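Local coordinates for protein Ent-copalyl diphosphate synthase (Streptomyces platensis, PDB 5BP8) that belongs to the class II terpene cyclases, helix-rich proteins whose barrel-shaped domains are related to those of squalene-hopene cyclase, at residues L385-W394 with S420-W431. Numbering follows the deposited sequence.
Sequences LDNQLPDGSW and SARAAVDRAAAW
Q388 lays its amide against helix 422-435, bridging A424 O of that helix and G392 O of its own loop. With CG anti to the backbone N (chi1 -172°) and the chain extended beyond, NE2 reaches A424 O at 2.9 Å and also bonds G392 O, both partners lying close to the amide plane. A424 O thus takes two donors, Q388 NE2 and the helical N-H of A428, from opposite faces of its plane. A424 CB is the bump that fills the hollow between Q388 OE1 and L385 CD2, pressed to 3.3 Å from L385 CD2; A421 CB nestles under both methyls of L385. The R427 guanidinium lies alongside, turned about 35° from the amide plane, with Q388 OE1 over one of its faces. Because G392 has no side chain, the type I turn 389-392 can settle on the helix, G392 CA 4.6 Å from A428 CA; a CB there would run into R427 O. Next along, S393 CB sits over the W431 five-membered ring, 3.6 Å from its centroid in a CH-pi contact, while a water joins D391 OD2 to W431 NE1. The W394 ring carries Q388 CG on one face, has its edge atom CZ3 4.0 Å from A428 CB, and sends NE1 back to L384 O in helix 370-386. Q388, G392 and W394 match the Q-x3-G-x-W end of a QW motif, the repeat characteristic of the squalene-hopene cyclase family, here tying the end of one barrel helix to another.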
loop_
_atom_site.group_PDB
_atom_site.type_symbol
_atom_site.label_atom_id
_atom_site.label_comp_id
_atom_site.label_asym_id
_atom_site.label_seq_id
_atom_site.Cartn_x
_atom_site.Cartn_y
_atom_site.Cartn_z
ATOM N N LEU A 385 -20.672 10.238 -7.194
ATOM C CA LEU A 385 -20.938 11.541 -7.775
ATOM C C LEU A 385 -20.909 12.686 -6.762
ATOM O O LEU A 385 -20.306 13.725 -7.034
ATOM C CB LEU A 385 -22.290 11.503 -8.518
ATOM C CG LEU A 385 -22.254 10.513 -9.685
ATOM C CD1 LEU A 385 -23.661 10.207 -10.263
ATOM C CD2 LEU A 385 -21.333 11.060 -10.757
ATOM N N ASP A 386 -21.503 12.488 -5.594
ATOM C CA ASP A 386 -21.555 13.529 -4.587
ATOM C C ASP A 386 -20.174 13.802 -3.945
ATOM O O ASP A 386 -19.946 14.878 -3.411
ATOM C CB ASP A 386 -22.568 13.148 -3.503
ATOM C CG ASP A 386 -23.986 12.956 -4.053
ATOM O OD1 ASP A 386 -24.832 12.451 -3.286
ATOM O OD2 ASP A 386 -24.257 13.278 -5.237
ATOM N N ASN A 387 -19.275 12.813 -3.988
ATOM C CA ASN A 387 -17.941 12.958 -3.401
ATOM C C ASN A 387 -16.838 13.376 -4.366
ATOM O O ASN A 387 -15.675 13.486 -3.949
ATOM C CB ASN A 387 -17.566 11.686 -2.645
ATOM C CG ASN A 387 -18.257 11.623 -1.301
ATOM O OD1 ASN A 387 -17.753 12.138 -0.312
ATOM N ND2 ASN A 387 -19.439 11.030 -1.266
ATOM N N GLN A 388 -17.196 13.639 -5.630
ATOM C CA GLN A 388 -16.268 14.203 -6.600
ATOM C C GLN A 388 -15.908 15.622 -6.162
ATOM O O GLN A 388 -16.791 16.400 -5.786
ATOM C CB GLN A 388 -16.860 14.253 -8.014
ATOM C CG GLN A 388 -15.867 14.645 -9.112
ATOM C CD GLN A 388 -16.434 14.528 -10.519
ATOM O OE1 GLN A 388 -17.634 14.639 -10.705
ATOM N NE2 GLN A 388 -15.572 14.332 -11.522
ATOM N N LEU A 389 -14.627 15.966 -6.248
ATOM C CA LEU A 389 -14.177 17.303 -5.845
ATOM C C LEU A 389 -14.540 18.347 -6.918
ATOM O O LEU A 389 -14.738 18.020 -8.095
ATOM C CB LEU A 389 -12.656 17.297 -5.537
ATOM C CG LEU A 389 -12.271 16.270 -4.464
ATOM C CD1 LEU A 389 -10.762 16.042 -4.401
ATOM C CD2 LEU A 389 -12.795 16.710 -3.105
ATOM N N PRO A 390 -14.606 19.630 -6.515
ATOM C CA PRO A 390 -14.966 20.654 -7.481
ATOM C C PRO A 390 -14.089 20.643 -8.742
ATOM O O PRO A 390 -14.595 20.938 -9.805
ATOM C CB PRO A 390 -14.818 21.964 -6.704
ATOM C CG PRO A 390 -14.850 21.584 -5.257
ATOM C CD PRO A 390 -14.471 20.143 -5.141
ATOM N N ASP A 391 -12.811 20.263 -8.645
ATOM C CA ASP A 391 -11.968 20.261 -9.830
ATOM C C ASP A 391 -12.119 19.050 -10.752
ATOM O O ASP A 391 -11.462 18.987 -11.806
ATOM C CB ASP A 391 -10.478 20.495 -9.468
ATOM C CG ASP A 391 -9.840 19.331 -8.734
ATOM O OD1 ASP A 391 -10.495 18.277 -8.451
ATOM O OD2 ASP A 391 -8.630 19.457 -8.439
ATOM N N GLY A 392 -12.975 18.097 -10.383
ATOM C CA GLY A 392 -13.207 16.922 -11.206
ATOM C C GLY A 392 -12.498 15.675 -10.729
ATOM O O GLY A 392 -12.736 14.567 -11.225
ATOM N N SER A 393 -11.632 15.839 -9.743
ATOM C CA SER A 393 -10.872 14.712 -9.223
ATOM C C SER A 393 -11.596 14.033 -8.075
ATOM O O SER A 393 -12.606 14.539 -7.574
ATOM C CB SER A 393 -9.492 15.208 -8.762
ATOM O OG SER A 393 -9.593 15.962 -7.573
ATOM N N TRP A 394 -11.058 12.883 -7.644
ATOM C CA TRP A 394 -11.416 12.302 -6.363
ATOM C C TRP A 394 -10.105 12.079 -5.586
ATOM O O TRP A 394 -9.043 12.119 -6.175
ATOM C CB TRP A 394 -12.101 10.930 -6.505
ATOM C CG TRP A 394 -13.571 10.942 -6.903
ATOM C CD1 TRP A 394 -14.649 10.825 -6.072
ATOM C CD2 TRP A 394 -14.089 10.990 -8.228
ATOM N NE1 TRP A 394 -15.820 10.836 -6.807
ATOM C CE2 TRP A 394 -15.497 10.904 -8.135
ATOM C CE3 TRP A 394 -13.502 11.108 -9.492
ATOM C CZ2 TRP A 394 -16.335 10.955 -9.274
ATOM C CZ3 TRP A 394 -14.319 11.125 -10.616
ATOM C CH2 TRP A 394 -15.729 11.062 -10.498
ATOM N N SER A 420 -26.721 9.547 -16.002
ATOM C CA SER A 420 -26.700 10.622 -15.003
ATOM C C SER A 420 -25.279 10.933 -14.542
ATOM O O SER A 420 -25.013 12.046 -14.071
ATOM C CB SER A 420 -27.584 10.266 -13.787
ATOM O OG SER A 420 -26.996 9.242 -12.988
ATOM N N ALA A 421 -24.379 9.945 -14.684
ATOM C CA ALA A 421 -23.003 10.050 -14.195
ATOM C C ALA A 421 -21.991 10.519 -15.236
ATOM O O ALA A 421 -20.803 10.726 -14.900
ATOM C CB ALA A 421 -22.557 8.710 -13.606
ATOM N N ARG A 422 -22.443 10.752 -16.466
ATOM C CA ARG A 422 -21.533 11.085 -17.577
ATOM C C ARG A 422 -20.879 12.482 -17.444
ATOM O O ARG A 422 -19.756 12.691 -17.918
ATOM C CB ARG A 422 -22.253 10.971 -18.934
ATOM C CG ARG A 422 -21.359 11.169 -20.160
ATOM C CD ARG A 422 -20.288 10.080 -20.282
ATOM N NE ARG A 422 -19.016 10.596 -20.804
ATOM C CZ ARG A 422 -17.967 9.842 -21.153
ATOM N NH1 ARG A 422 -17.997 8.501 -21.046
ATOM N NH2 ARG A 422 -16.872 10.447 -21.617
ATOM N N ALA A 423 -21.584 13.430 -16.823
ATOM C CA ALA A 423 -21.026 14.769 -16.589
ATOM C C ALA A 423 -19.762 14.674 -15.724
ATOM O O ALA A 423 -18.755 15.336 -15.989
ATOM C CB ALA A 423 -22.045 15.670 -15.908
ATOM N N ALA A 424 -19.858 13.873 -14.674
ATOM C CA ALA A 424 -18.750 13.672 -13.748
ATOM C C ALA A 424 -17.540 13.030 -14.424
ATOM O O ALA A 424 -16.380 13.399 -14.171
ATOM C CB ALA A 424 -19.210 12.830 -12.583
ATOM N N VAL A 425 -17.802 12.038 -15.262
ATOM C CA VAL A 425 -16.743 11.405 -16.021
ATOM C C VAL A 425 -16.032 12.410 -16.918
ATOM O O VAL A 425 -14.794 12.413 -16.993
ATOM C CB VAL A 425 -17.267 10.233 -16.871
ATOM C CG1 VAL A 425 -16.191 9.773 -17.840
ATOM C CG2 VAL A 425 -17.753 9.096 -15.974
ATOM N N ASP A 426 -16.791 13.277 -17.605
ATOM C CA ASP A 426 -16.167 14.280 -18.455
ATOM C C ASP A 426 -15.333 15.273 -17.638
ATOM O O ASP A 426 -14.300 15.720 -18.103
ATOM C CB ASP A 426 -17.204 15.072 -19.270
ATOM C CG ASP A 426 -17.960 14.215 -20.259
ATOM O OD1 ASP A 426 -17.444 13.156 -20.671
ATOM O OD2 ASP A 426 -19.081 14.619 -20.651
ATOM N N ARG A 427 -15.804 15.627 -16.441
ATOM C CA ARG A 427 -15.072 16.550 -15.572
ATOM C C ARG A 427 -13.750 15.913 -15.108
ATOM O O ARG A 427 -12.752 16.608 -14.948
ATOM C CB ARG A 427 -15.879 16.901 -14.329
ATOM C CG ARG A 427 -17.062 17.842 -14.551
ATOM C CD ARG A 427 -17.325 18.568 -13.240
ATOM N NE ARG A 427 -18.308 17.911 -12.381
ATOM C CZ ARG A 427 -18.232 17.818 -11.048
ATOM N NH1 ARG A 427 -17.164 18.259 -10.358
ATOM N NH2 ARG A 427 -19.223 17.215 -10.394
ATOM N N ALA A 428 -13.776 14.605 -14.876
ATOM C CA ALA A 428 -12.539 13.846 -14.558
ATOM C C ALA A 428 -11.540 13.864 -15.727
ATOM O O ALA A 428 -10.320 14.077 -15.539
ATOM C CB ALA A 428 -12.870 12.419 -14.158
ATOM N N ALA A 429 -12.023 13.651 -16.940
ATOM C CA ALA A 429 -11.159 13.699 -18.127
ATOM C C ALA A 429 -10.599 15.115 -18.360
ATOM O O ALA A 429 -9.448 15.273 -18.758
ATOM C CB ALA A 429 -11.910 13.208 -19.369
ATOM N N ALA A 430 -11.408 16.137 -18.091
ATOM C CA ALA A 430 -10.938 17.509 -18.148
ATOM C C ALA A 430 -9.794 17.753 -17.144
ATOM O O ALA A 430 -8.823 18.450 -17.458
ATOM C CB ALA A 430 -12.075 18.471 -17.884
ATOM N N TRP A 431 -9.956 17.216 -15.939
ATOM C CA TRP A 431 -8.932 17.315 -14.896
ATOM C C TRP A 431 -7.650 16.613 -15.321
ATOM O O TRP A 431 -6.531 17.115 -15.101
ATOM C CB TRP A 431 -9.478 16.749 -13.588
ATOM C CG TRP A 431 -8.506 16.730 -12.466
ATOM C CD1 TRP A 431 -8.197 17.760 -11.639
ATOM C CD2 TRP A 431 -7.720 15.617 -12.034
ATOM N NE1 TRP A 431 -7.275 17.357 -10.691
ATOM C CE2 TRP A 431 -6.951 16.053 -10.924
ATOM C CE3 TRP A 431 -7.590 14.300 -12.465
ATOM C CZ2 TRP A 431 -6.070 15.209 -10.242
ATOM C CZ3 TRP A 431 -6.715 13.461 -11.781
ATOM C CH2 TRP A 431 -5.977 13.921 -10.683
HETATM O O HOH W 1 -13.236 19.446 -14.387
HETATM O O HOH W 2 -6.018 18.557 -8.343
#